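Local coordinates for protein tylactone synthase starter module and modules 1 & 2 (Streptomyces fradiae, PDB 2Z5L) that probably reduces the beta-keto group of a growing polyketide chain with NADPH, as the first ketoreductase of the tylosin synthase, setting the chirality of the resulting alcohol, at residues V480-F485 with V501-E506; R243-A248 with G495-T500; P295-A300 with V314-C319; L263-M268 with V288-R293. All blocks are in the same frame, centred on the assembly; numbering follows the deposited sequence.

Contact 1: V480-F485 with V501-E506; sequences VDWERF and VPEARE
E483 and E506 bring two carboxylates together with no hydrogen bond between them: E483 OE1 lies 3.4 Å from E506 OE1, the two planes turned 69° apart. Both atoms are acceptors and both residues are exposed, so any repulsion is probably eased by solvent. The bend of the E483 chain at its second torsion carries its carboxylate across to the second helix, where OE1 also nears E506 CB. The pairing of the segments otherwise rests on W482, whose indole meets the start of helix 502-507 with carbon atoms. V501 CG1 sits over one face of the ring, 3.7 Å from the centroid of the five-membered ring and 22° off its normal, a CH-pi contact. With CG1 anti to the backbone N (chi1 177°), V501 presents this methyl to the indole, the two side chains crossing at about a right angle. A504 CB approaches the indole obliquely, 4.1 Å from W482 CE3. E503 CB packs against W482 CB at 3.4 Å, and the E503 carboxylate forms a salt bridge with R247. Y29 OH satisfies the indole NE1, while V501 covers a face. At the head of its helix, D481 occupies the N-cap position, its OD2 accepting a weak bond from E483 N. The contact therefore joins the first turns of helices 482-492 and 502-507 beside strand 239-247, whose R247 touches W482 and whose V245 touches V501, while the ring of W396, from a loop, meets the indole.

Contact 2: R243-A248 with G495-T500; sequences RRVSRA and GRLFDT
R244 lays one face of its guanidinium over the aliphatic base of R496, with R496 CB 3.4 Å above the centre of the plane. R496 O also lies over a face, 3.0 Å from R244 NE but not hydrogen-bonded to it. The two arginines run side by side, their guanidinium planes only 16° apart. At the edge of the R244 group, NH1 donates to R243 O, which lies near the guanidinium plane, while NH2 forms a salt bridge with E230. D499 OD2 lies in plane at the edge of the R496 guanidinium in a long ion pair. The F498 ring carries L497 CD1 on one face, and V245 CG2 approaches that ring obliquely, 3.4 Å from F498 CD2. L497 also wedges against the strand: its CD1 presses tightly on V245 CG1 at 3.5 Å, while CD2 reaches R243. Two hydrogen bonds fasten the loop to the strand, one between backbones and one from a threonine side chain. V245 N donates to L497 O at 3.1 Å, and T500 OG1 donates to V245 O at 2.7 Å, from above the carbonyl plane. The chemistry implies a mixed attachment, in which E230 probably balances R244 and D499, at longer range, R496.

Contact 3: P295-A300 with V314-C319; sequences PEAPGA and VVHAAC
Packing of P295 on the imidazole of H316 dominates the contact. P295 N lies 3.5 Å above the plane of the H316 ring, over its centre, and P295 CA is 3.5 Å from H316 ND1, so the backbone side of the proline covers one face of the imidazole. P295 CD reaches past the ring to the strand, 3.6 Å from H316 O. Two methyls complete the packing: A300 CB stands at the ring edge, near its plane, 3.8 Å from H316 ND1, while A297 CB approaches H316 CE1 obliquely at 4.3 Å. H316 CG is anti to the backbone N (chi1 -168°), which sends the imidazole off the strand toward the 295-300 loop. As for polar interactions, no hydrogen bond joins the two segments, but H316 NE2 bonds to S291 OG, which should restrain the rotation of the ring. Within the loop, A300 N donates to A297 O at 3.0 Å, closing a type II turn, and G299 takes the N-cap position of the next helix. The contact thus ties the loop between strand 286-291 and helix 300-308 to strand 313-318, outermost in the sheet within this chain, with M268 touching H316, A297 and A300.

Contact 4: L263-M268 with V288-R293; sequences LITGGM and VLTSRR
Backbone hydrogen bonds run between the parallel strands from I264 and V288 onward. I264 N donates to V288 O at 2.9 Å and T290 N returns a bond to I264 O at 3.2 Å; a further bond, G267 N to T290 O at 3.1 Å, ties the loop after the strand to T290. A water is held at the same end: it accepts from G266 N at 2.8 Å, bonds T290 OG1 at 2.9 Å, and takes a weak bond from R292 NH1. With chi1 at 81°, T290 OG1 sits between its own backbone N and carbonyl carbon, within reach of this water and 3.4 Å from T265 CA. Apolar contacts occupy both faces of the sheet. L263 CD1 meets V288 CG1 on one, and I264 CB lies 3.8 Å from L289 CD2 on the other, those two side chains running in the same direction. Beyond the strands, M268 CG packs on S291 CB at 3.6 Å, while the R292 guanidinium turns back over S291 CB and sets its edge toward G266 and M268. Strand 261-265, helix 270-281 and strand 286-291 form a beta-alpha-beta unit, and G267 begins a GxGxxG pattern after its first strand, consistent with a dinucleotide-binding Rossmann fold, as in short-chain dehydrogenases/reductases.

Overall arrangement
The four contacts form two pairs at separate places in the chain. Contacts 3 and 4 have centres 7 Å apart and share the KR domain: strands 261-265, 286-291 and 313-318 are successive neighbours in its Rossmann-type sheet, and the backbones of V315 and L289 join the two contacts. Contacts 1 and 2, centres 11 Å apart, gather the C-terminal helices and loop onto strand 239-247 and touch where A504 packs on F498. Contact 2 spans the chain from before the KR segments to after them, so contacts 4 and 3 are nested inside its loop, about 35 and 42 Å away between centres. The C-terminal end is thus returned to the strand that precedes the probable cofactor-binding fold.

Contact 1: V480-F485 with V501-E506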
loop_
_atom_site.group_PDB
_atom_site.type_symbol
_atom_site.label_atom_id
_atom_site.label_comp_id
_atom_site.label_asym_id
_atom_site.label_seq_id
_atom_site.Cartn_x
_atom_site.Cartn_y
_atom_site.Cartn_z
ATOM N N VAL A 480 -9.655 11.393 11.224
ATOM C CA VAL A 480 -9.054 10.832 12.441
ATOM C C VAL A 480 -9.023 11.710 13.688
ATOM O O VAL A 480 -8.682 12.886 13.623
ATOM C CB VAL A 480 -7.584 10.449 12.221
ATOM C CG1 VAL A 480 -7.178 9.387 13.225
ATOM C CG2 VAL A 480 -7.359 10.018 10.802
ATOM N N ASP A 481 -9.339 11.102 14.827
ATOM C CA ASP A 481 -9.305 11.781 16.119
ATOM C C ASP A 481 -7.873 11.653 16.660
ATOM O O ASP A 481 -7.591 10.809 17.513
ATOM C CB ASP A 481 -10.287 11.123 17.094
ATOM C CG ASP A 481 -10.258 11.754 18.475
ATOM O OD1 ASP A 481 -10.951 11.228 19.386
ATOM O OD2 ASP A 481 -9.549 12.774 18.651
ATOM N N TRP A 482 -6.977 12.490 16.144
ATOM C CA TRP A 482 -5.578 12.490 16.550
ATOM C C TRP A 482 -5.367 12.449 18.060
ATOM O O TRP A 482 -4.357 11.927 18.535
ATOM C CB TRP A 482 -4.874 13.717 15.983
ATOM C CG TRP A 482 -4.644 13.657 14.503
ATOM C CD1 TRP A 482 -5.032 14.581 13.573
ATOM C CD2 TRP A 482 -3.918 12.649 13.789
ATOM N NE1 TRP A 482 -4.588 14.212 12.324
ATOM C CE2 TRP A 482 -3.901 13.031 12.430
ATOM C CE3 TRP A 482 -3.278 11.462 14.167
ATOM C CZ2 TRP A 482 -3.269 12.270 11.447
ATOM C CZ3 TRP A 482 -2.649 10.705 13.194
ATOM C CH2 TRP A 482 -2.649 11.113 11.844
ATOM N N GLU A 483 -6.308 13.007 18.816
ATOM C CA GLU A 483 -6.192 13.016 20.269
ATOM C C GLU A 483 -6.497 11.632 20.819
ATOM O O GLU A 483 -6.698 11.454 22.020
ATOM C CB GLU A 483 -7.159 14.044 20.877
ATOM C CG GLU A 483 -6.837 15.496 20.517
ATOM C CD GLU A 483 -5.528 15.990 21.123
ATOM O OE1 GLU A 483 -5.089 17.101 20.755
ATOM O OE2 GLU A 483 -4.943 15.274 21.968
ATOM N N ARG A 484 -6.528 10.649 19.929
ATOM C CA ARG A 484 -6.818 9.282 20.327
ATOM C C ARG A 484 -5.993 8.309 19.499
ATOM O O ARG A 484 -5.784 7.167 19.895
ATOM C CB ARG A 484 -8.306 9.000 20.131
ATOM C CG ARG A 484 -8.754 7.647 20.640
ATOM C CD ARG A 484 -10.243 7.470 20.418
ATOM N NE ARG A 484 -10.728 6.182 20.908
ATOM C CZ ARG A 484 -11.953 5.715 20.685
ATOM N NH1 ARG A 484 -12.817 6.436 19.979
ATOM N NH2 ARG A 484 -12.314 4.528 21.159
ATOM N N PHE A 485 -5.517 8.781 18.353
ATOM C CA PHE A 485 -4.722 7.964 17.450
ATOM C C PHE A 485 -3.250 7.972 17.840
ATOM O O PHE A 485 -2.654 6.921 18.059
ATOM C CB PHE A 485 -4.863 8.490 16.024
ATOM C CG PHE A 485 -4.429 7.517 14.969
ATOM C CD1 PHE A 485 -5.306 6.550 14.498
ATOM C CD2 PHE A 485 -3.142 7.568 14.444
ATOM C CE1 PHE A 485 -4.911 5.645 13.514
ATOM C CE2 PHE A 485 -2.735 6.668 13.460
ATOM C CZ PHE A 485 -3.621 5.705 12.997
ATOM N N VAL A 501 2.506 15.668 12.191
ATOM C CA VAL A 501 1.104 16.050 12.303
ATOM C C VAL A 501 0.896 16.767 13.624
ATOM O O VAL A 501 1.074 16.179 14.690
ATOM C CB VAL A 501 0.164 14.837 12.265
ATOM C CG1 VAL A 501 -1.268 15.300 12.462
ATOM C CG2 VAL A 501 0.304 14.108 10.939
ATOM N N PRO A 502 0.508 18.054 13.569
ATOM C CA PRO A 502 0.272 18.883 14.753
ATOM C C PRO A 502 -0.539 18.217 15.862
ATOM O O PRO A 502 -0.059 18.036 16.983
ATOM C CB PRO A 502 -0.441 20.097 14.173
ATOM C CG PRO A 502 0.216 20.234 12.831
ATOM C CD PRO A 502 0.207 18.810 12.340
ATOM N N GLU A 503 -1.774 17.860 15.533
ATOM C CA GLU A 503 -2.690 17.234 16.475
ATOM C C GLU A 503 -2.133 15.937 17.056
ATOM O O GLU A 503 -2.509 15.516 18.157
ATOM C CB GLU A 503 -4.026 16.970 15.779
ATOM C CG GLU A 503 -4.738 18.225 15.274
ATOM C CD GLU A 503 -4.076 18.871 14.065
ATOM O OE1 GLU A 503 -4.514 19.971 13.676
ATOM O OE2 GLU A 503 -3.128 18.293 13.495
ATOM N N ALA A 504 -1.236 15.307 16.307
ATOM C CA ALA A 504 -0.619 14.065 16.746
ATOM C C ALA A 504 0.422 14.355 17.826
ATOM O O ALA A 504 0.359 13.798 18.924
ATOM C CB ALA A 504 0.031 13.361 15.561
ATOM N N ARG A 505 1.367 15.241 17.516
ATOM C CA ARG A 505 2.422 15.592 18.462
ATOM C C ARG A 505 1.859 16.143 19.769
ATOM O O ARG A 505 2.573 16.236 20.764
ATOM C CB ARG A 505 3.374 16.624 17.848
ATOM C CG ARG A 505 4.768 16.607 18.458
ATOM C CD ARG A 505 5.467 15.286 18.136
ATOM N NE ARG A 505 6.750 15.135 18.820
ATOM C CZ ARG A 505 6.889 14.933 20.127
ATOM N NH1 ARG A 505 5.820 14.855 20.908
ATOM N NH2 ARG A 505 8.100 14.798 20.653
ATOM N N GLU A 506 0.578 16.502 19.761
ATOM C CA GLU A 506 -0.085 17.052 20.942
ATOM C C GLU A 506 -0.474 15.984 21.956
ATOM O O GLU A 506 -0.111 16.071 23.128
ATOM C CB GLU A 506 -1.349 17.811 20.539
ATOM C CG GLU A 506 -1.120 19.098 19.770
ATOM C CD GLU A 506 -2.427 19.715 19.293
ATOM O OE1 GLU A 506 -3.336 19.910 20.130
ATOM O OE2 GLU A 506 -2.544 20.005 18.083
#

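Contact 2: R243-A248 with G495-T500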
loop_
_atom_site.group_PDB
_atom_site.type_symbol
_atom_site.label_atom_id
_atom_site.label_comp_id
_atom_site.label_asym_id
_atom_site.label_seq_id
_atom_site.Cartn_x
_atom_site.Cartn_y
_atom_site.Cartn_z
ATOM N N ARG A 243 10.428 8.577 6.364
ATOM C CA ARG A 243 9.052 8.740 5.898
ATOM C C ARG A 243 8.210 9.506 6.915
ATOM O O ARG A 243 8.293 9.260 8.116
ATOM C CB ARG A 243 8.438 7.357 5.619
ATOM C CG ARG A 243 7.085 7.376 4.914
ATOM C CD ARG A 243 6.906 6.119 4.068
ATOM N NE ARG A 243 5.578 6.025 3.465
ATOM C CZ ARG A 243 4.457 5.808 4.148
ATOM N NH1 ARG A 243 4.491 5.661 5.463
ATOM N NH2 ARG A 243 3.295 5.737 3.516
ATOM N N ARG A 244 7.405 10.445 6.430
ATOM C CA ARG A 244 6.553 11.253 7.306
ATOM C C ARG A 244 5.183 11.517 6.692
ATOM O O ARG A 244 5.057 11.686 5.481
ATOM C CB ARG A 244 7.225 12.601 7.590
ATOM C CG ARG A 244 8.487 12.530 8.431
ATOM C CD ARG A 244 8.177 12.158 9.869
ATOM N NE ARG A 244 9.328 12.393 10.733
ATOM C CZ ARG A 244 10.452 11.686 10.696
ATOM N NH1 ARG A 244 10.579 10.683 9.834
ATOM N NH2 ARG A 244 11.453 11.994 11.510
ATOM N N VAL A 245 4.157 11.549 7.534
ATOM C CA VAL A 245 2.811 11.845 7.063
ATOM C C VAL A 245 2.469 13.283 7.457
ATOM O O VAL A 245 2.420 13.630 8.642
ATOM C CB VAL A 245 1.743 10.886 7.668
ATOM C CG1 VAL A 245 1.933 9.480 7.115
ATOM C CG2 VAL A 245 1.835 10.877 9.194
ATOM N N SER A 246 2.232 14.118 6.453
ATOM C CA SER A 246 1.910 15.519 6.681
ATOM C C SER A 246 0.611 15.929 5.985
ATOM O O SER A 246 0.344 15.514 4.858
ATOM C CB SER A 246 3.072 16.383 6.187
ATOM O OG SER A 246 3.690 15.803 5.049
ATOM N N ARG A 247 -0.201 16.738 6.661
ATOM C CA ARG A 247 -1.465 17.186 6.079
ATOM C C ARG A 247 -1.175 17.729 4.687
ATOM O O ARG A 247 -0.194 18.437 4.483
ATOM C CB ARG A 247 -2.112 18.257 6.966
ATOM C CG ARG A 247 -2.348 17.766 8.402
ATOM C CD ARG A 247 -3.184 18.732 9.231
ATOM N NE ARG A 247 -4.614 18.415 9.196
ATOM C CZ ARG A 247 -5.313 17.974 10.242
ATOM N NH1 ARG A 247 -4.729 17.794 11.415
ATOM N NH2 ARG A 247 -6.603 17.707 10.121
ATOM N N ALA A 248 -2.011 17.367 3.721
ATOM C CA ALA A 248 -1.810 17.832 2.360
ATOM C C ALA A 248 -2.493 19.178 2.181
ATOM O O ALA A 248 -3.294 19.590 3.017
ATOM C CB ALA A 248 -2.362 16.816 1.367
ATOM N N GLY A 495 7.204 5.694 17.130
ATOM C CA GLY A 495 7.805 6.066 15.860
ATOM C C GLY A 495 7.716 7.536 15.511
ATOM O O GLY A 495 7.046 8.316 16.191
ATOM N N ARG A 496 8.389 7.901 14.424
ATOM C CA ARG A 496 8.446 9.281 13.947
ATOM C C ARG A 496 7.469 9.573 12.795
ATOM O O ARG A 496 7.356 10.712 12.330
ATOM C CB ARG A 496 9.877 9.586 13.489
ATOM C CG ARG A 496 10.962 9.418 14.568
ATOM C CD ARG A 496 10.969 10.576 15.568
ATOM N NE ARG A 496 12.315 10.868 16.068
ATOM C CZ ARG A 496 12.647 11.957 16.759
ATOM N NH1 ARG A 496 11.730 12.874 17.045
ATOM N NH2 ARG A 496 13.902 12.139 17.153
ATOM N N LEU A 497 6.762 8.538 12.354
ATOM C CA LEU A 497 5.821 8.645 11.247
ATOM C C LEU A 497 4.802 9.788 11.318
ATOM O O LEU A 497 4.681 10.586 10.382
ATOM C CB LEU A 497 5.095 7.306 11.085
ATOM C CG LEU A 497 4.421 6.998 9.743
ATOM C CD1 LEU A 497 3.004 7.493 9.756
ATOM C CD2 LEU A 497 5.222 7.618 8.605
ATOM N N PHE A 498 4.073 9.868 12.424
ATOM C CA PHE A 498 3.062 10.899 12.583
ATOM C C PHE A 498 3.529 12.153 13.320
ATOM O O PHE A 498 2.707 13.005 13.669
ATOM C CB PHE A 498 1.836 10.331 13.308
ATOM C CG PHE A 498 1.263 9.094 12.664
ATOM C CD1 PHE A 498 1.731 7.829 13.012
ATOM C CD2 PHE A 498 0.246 9.196 11.718
ATOM C CE1 PHE A 498 1.195 6.685 12.427
ATOM C CE2 PHE A 498 -0.297 8.060 11.124
ATOM C CZ PHE A 498 0.176 6.800 11.481
ATOM N N ASP A 499 4.826 12.284 13.579
ATOM C CA ASP A 499 5.288 13.483 14.278
ATOM C C ASP A 499 5.009 14.742 13.466
ATOM O O ASP A 499 4.792 15.809 14.035
ATOM C CB ASP A 499 6.788 13.409 14.593
ATOM C CG ASP A 499 7.092 12.542 15.807
ATOM O OD1 ASP A 499 6.203 12.387 16.679
ATOM O OD2 ASP A 499 8.227 12.028 15.897
ATOM N N THR A 500 5.008 14.617 12.142
ATOM C CA THR A 500 4.755 15.757 11.266
ATOM C C THR A 500 3.299 16.213 11.274
ATOM O O THR A 500 2.900 17.038 10.453
ATOM C CB THR A 500 5.160 15.444 9.816
ATOM O OG1 THR A 500 4.976 14.045 9.559
ATOM C CG2 THR A 500 6.607 15.830 9.570
#

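Contact 3: P295-A300 with V314-C319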
loop_
_atom_site.group_PDB
_atom_site.type_symbol
_atom_site.label_atom_id
_atom_site.label_comp_id
_atom_site.label_asym_id
_atom_site.label_seq_id
_atom_site.Cartn_x
_atom_site.Cartn_y
_atom_site.Cartn_z
ATOM N N PRO A 295 -25.023 -8.234 -14.543
ATOM C CA PRO A 295 -26.417 -7.783 -14.455
ATOM C C PRO A 295 -27.350 -8.712 -13.684
ATOM O O PRO A 295 -28.506 -8.371 -13.440
ATOM C CB PRO A 295 -26.829 -7.649 -15.915
ATOM C CG PRO A 295 -26.048 -8.749 -16.555
ATOM C CD PRO A 295 -24.682 -8.577 -15.932
ATOM N N GLU A 296 -26.871 -9.892 -13.319
ATOM C CA GLU A 296 -27.703 -10.806 -12.554
ATOM C C GLU A 296 -27.527 -10.503 -11.062
ATOM O O GLU A 296 -28.162 -11.126 -10.219
ATOM C CB GLU A 296 -27.318 -12.265 -12.822
ATOM C CG GLU A 296 -27.473 -12.735 -14.271
ATOM C CD GLU A 296 -27.305 -14.242 -14.402
ATOM O OE1 GLU A 296 -26.334 -14.788 -13.817
ATOM O OE2 GLU A 296 -28.135 -14.880 -15.095
ATOM N N ALA A 297 -26.668 -9.534 -10.745
ATOM C CA ALA A 297 -26.401 -9.146 -9.364
ATOM C C ALA A 297 -27.642 -8.569 -8.675
ATOM O O ALA A 297 -28.540 -8.037 -9.315
ATOM C CB ALA A 297 -25.259 -8.143 -9.316
ATOM N N PRO A 298 -27.689 -8.649 -7.337
ATOM C CA PRO A 298 -28.858 -8.125 -6.609
ATOM C C PRO A 298 -29.187 -6.634 -6.759
ATOM O O PRO A 298 -28.401 -5.753 -6.400
ATOM C CB PRO A 298 -28.600 -8.570 -5.157
ATOM C CG PRO A 298 -27.116 -8.683 -5.059
ATOM C CD PRO A 298 -26.689 -9.244 -6.426
ATOM N N GLY A 299 -30.378 -6.381 -7.290
ATOM C CA GLY A 299 -30.832 -5.023 -7.512
ATOM C C GLY A 299 -30.080 -4.382 -8.671
ATOM O O GLY A 299 -30.076 -3.154 -8.811
ATOM N N ALA A 300 -29.432 -5.222 -9.486
ATOM C CA ALA A 300 -28.649 -4.755 -10.635
ATOM C C ALA A 300 -29.572 -4.009 -11.573
ATOM O O ALA A 300 -29.331 -2.842 -11.887
ATOM C CB ALA A 300 -27.989 -5.938 -11.348
ATOM N N VAL A 314 -26.619 3.375 -19.338
ATOM C CA VAL A 314 -25.995 2.386 -18.458
ATOM C C VAL A 314 -25.867 0.963 -18.922
ATOM O O VAL A 314 -26.849 0.309 -19.274
ATOM C CB VAL A 314 -26.744 2.300 -17.115
ATOM C CG1 VAL A 314 -26.095 1.260 -16.208
ATOM C CG2 VAL A 314 -26.793 3.661 -16.475
ATOM N N VAL A 315 -24.649 0.456 -18.841
ATOM C CA VAL A 315 -24.385 -0.913 -19.241
ATOM C C VAL A 315 -23.710 -1.686 -18.090
ATOM O O VAL A 315 -22.821 -1.164 -17.423
ATOM C CB VAL A 315 -23.488 -0.905 -20.516
ATOM C CG1 VAL A 315 -22.117 -1.477 -20.225
ATOM C CG2 VAL A 315 -24.189 -1.645 -21.643
ATOM N N HIS A 316 -24.116 -2.934 -17.879
ATOM C CA HIS A 316 -23.550 -3.744 -16.810
ATOM C C HIS A 316 -22.983 -5.085 -17.315
ATOM O O HIS A 316 -23.665 -5.840 -18.018
ATOM C CB HIS A 316 -24.633 -3.987 -15.749
ATOM C CG HIS A 316 -24.112 -4.567 -14.475
ATOM N ND1 HIS A 316 -24.924 -4.852 -13.395
ATOM C CD2 HIS A 316 -22.862 -4.938 -14.110
ATOM C CE1 HIS A 316 -24.194 -5.374 -12.427
ATOM N NE2 HIS A 316 -22.937 -5.438 -12.835
ATOM N N ALA A 317 -21.741 -5.383 -16.944
ATOM C CA ALA A 317 -21.106 -6.629 -17.362
ATOM C C ALA A 317 -20.382 -7.364 -16.234
ATOM O O ALA A 317 -19.899 -6.749 -15.280
ATOM C CB ALA A 317 -20.124 -6.353 -18.497
ATOM N N ALA A 318 -20.292 -8.683 -16.363
ATOM C CA ALA A 318 -19.613 -9.514 -15.372
ATOM C C ALA A 318 -18.121 -9.575 -15.682
ATOM O O ALA A 318 -17.703 -9.352 -16.822
ATOM C CB ALA A 318 -20.208 -10.917 -15.375
ATOM N N CYS A 319 -17.319 -9.881 -14.667
ATOM C CA CYS A 319 -15.880 -9.967 -14.842
ATOM C C CYS A 319 -15.175 -10.336 -13.539
ATOM O O CYS A 319 -15.681 -10.072 -12.450
ATOM C CB CYS A 319 -15.330 -8.629 -15.341
ATOM S SG CYS A 319 -13.514 -8.563 -15.415
#

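Contact 4: L263-M268 with V288-R293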
loop_
_atom_site.group_PDB
_atom_site.type_symbol
_atom_site.label_atom_id
_atom_site.label_comp_id
_atom_site.label_asym_id
_atom_site.label_seq_id
_atom_site.Cartn_x
_atom_site.Cartn_y
_atom_site.Cartn_z
ATOM N N LEU A 263 -16.085 4.247 -16.742
ATOM C CA LEU A 263 -15.952 2.841 -16.383
ATOM C C LEU A 263 -15.747 2.752 -14.877
ATOM O O LEU A 263 -14.844 3.399 -14.336
ATOM C CB LEU A 263 -14.740 2.224 -17.078
ATOM C CG LEU A 263 -14.397 0.785 -16.705
ATOM C CD1 LEU A 263 -15.596 -0.140 -16.995
ATOM C CD2 LEU A 263 -13.180 0.323 -17.526
ATOM N N ILE A 264 -16.571 1.948 -14.215
ATOM C CA ILE A 264 -16.472 1.776 -12.764
ATOM C C ILE A 264 -16.399 0.304 -12.372
ATOM O O ILE A 264 -17.384 -0.430 -12.526
ATOM C CB ILE A 264 -17.698 2.380 -12.036
ATOM C CG1 ILE A 264 -17.704 3.898 -12.169
ATOM C CG2 ILE A 264 -17.684 1.961 -10.563
ATOM C CD1 ILE A 264 -19.049 4.525 -11.814
ATOM N N THR A 265 -15.251 -0.138 -11.856
ATOM C CA THR A 265 -15.178 -1.536 -11.438
ATOM C C THR A 265 -15.750 -1.632 -10.018
ATOM O O THR A 265 -15.839 -0.622 -9.308
ATOM C CB THR A 265 -13.743 -2.117 -11.515
ATOM O OG1 THR A 265 -12.922 -1.571 -10.481
ATOM C CG2 THR A 265 -13.106 -1.786 -12.881
ATOM N N GLY A 266 -16.183 -2.827 -9.625
ATOM C CA GLY A 266 -16.786 -2.989 -8.320
ATOM C C GLY A 266 -17.982 -2.060 -8.222
ATOM O O GLY A 266 -18.265 -1.474 -7.179
ATOM N N GLY A 267 -18.699 -1.917 -9.328
ATOM C CA GLY A 267 -19.863 -1.034 -9.345
ATOM C C GLY A 267 -21.084 -1.514 -8.557
ATOM O O GLY A 267 -22.012 -0.745 -8.349
ATOM N N MET A 268 -21.117 -2.776 -8.129
ATOM C CA MET A 268 -22.264 -3.238 -7.364
ATOM C C MET A 268 -21.908 -3.282 -5.864
ATOM O O MET A 268 -22.615 -3.899 -5.066
ATOM C CB MET A 268 -22.742 -4.605 -7.874
ATOM C CG MET A 268 -23.312 -4.547 -9.313
ATOM S SD MET A 268 -24.888 -3.602 -9.380
ATOM C CE MET A 268 -25.992 -4.851 -8.876
ATOM N N VAL A 288 -20.444 2.361 -17.329
ATOM C CA VAL A 288 -20.202 0.954 -17.602
ATOM C C VAL A 288 -19.771 0.379 -16.263
ATOM O O VAL A 288 -18.713 0.731 -15.755
ATOM C CB VAL A 288 -19.085 0.791 -18.637
ATOM C CG1 VAL A 288 -18.675 -0.652 -18.741
ATOM C CG2 VAL A 288 -19.587 1.301 -19.987
ATOM N N LEU A 289 -20.602 -0.486 -15.693
ATOM C CA LEU A 289 -20.329 -1.072 -14.395
ATOM C C LEU A 289 -19.953 -2.535 -14.497
ATOM O O LEU A 289 -20.604 -3.307 -15.201
ATOM C CB LEU A 289 -21.564 -0.923 -13.504
ATOM C CG LEU A 289 -22.235 0.449 -13.523
ATOM C CD1 LEU A 289 -23.552 0.355 -12.769
ATOM C CD2 LEU A 289 -21.335 1.506 -12.918
ATOM N N THR A 290 -18.891 -2.923 -13.803
ATOM C CA THR A 290 -18.497 -4.318 -13.840
ATOM C C THR A 290 -18.680 -4.874 -12.454
ATOM O O THR A 290 -18.537 -4.152 -11.469
ATOM C CB THR A 290 -17.039 -4.488 -14.264
ATOM O OG1 THR A 290 -16.188 -4.268 -13.139
ATOM C CG2 THR A 290 -16.684 -3.473 -15.357
ATOM N N SER A 291 -19.026 -6.154 -12.388
ATOM C CA SER A 291 -19.219 -6.845 -11.117
ATOM C C SER A 291 -19.063 -8.348 -11.311
ATOM O O SER A 291 -19.143 -8.851 -12.431
ATOM C CB SER A 291 -20.604 -6.545 -10.551
ATOM O OG SER A 291 -21.627 -7.081 -11.368
ATOM N N ARG A 292 -18.847 -9.045 -10.199
ATOM C CA ARG A 292 -18.663 -10.489 -10.164
ATOM C C ARG A 292 -19.801 -11.283 -10.802
ATOM O O ARG A 292 -19.555 -12.240 -11.533
ATOM C CB ARG A 292 -18.467 -10.945 -8.706
ATOM C CG ARG A 292 -19.300 -10.145 -7.676
ATOM C CD ARG A 292 -18.476 -9.040 -7.005
ATOM N NE ARG A 292 -19.151 -7.748 -6.927
ATOM C CZ ARG A 292 -18.707 -6.637 -7.512
ATOM N NH1 ARG A 292 -17.586 -6.678 -8.221
ATOM N NH2 ARG A 292 -19.371 -5.485 -7.387
ATOM N N ARG A 293 -21.040 -10.890 -10.517
ATOM C CA ARG A 293 -22.223 -11.566 -11.049
ATOM C C ARG A 293 -22.772 -10.857 -12.280
ATOM O O ARG A 293 -23.608 -11.407 -12.993
ATOM C CB ARG A 293 -23.336 -11.622 -9.989
ATOM C CG ARG A 293 -22.989 -12.369 -8.711
ATOM C CD ARG A 293 -23.379 -13.838 -8.760
ATOM N NE ARG A 293 -24.817 -14.060 -8.942
ATOM C CZ ARG A 293 -25.373 -14.509 -10.066
ATOM N NH1 ARG A 293 -24.616 -14.781 -11.117
ATOM N NH2 ARG A 293 -26.684 -14.708 -10.133
HETATM O O HOH W 1 -15.401 -5.359 -10.563
#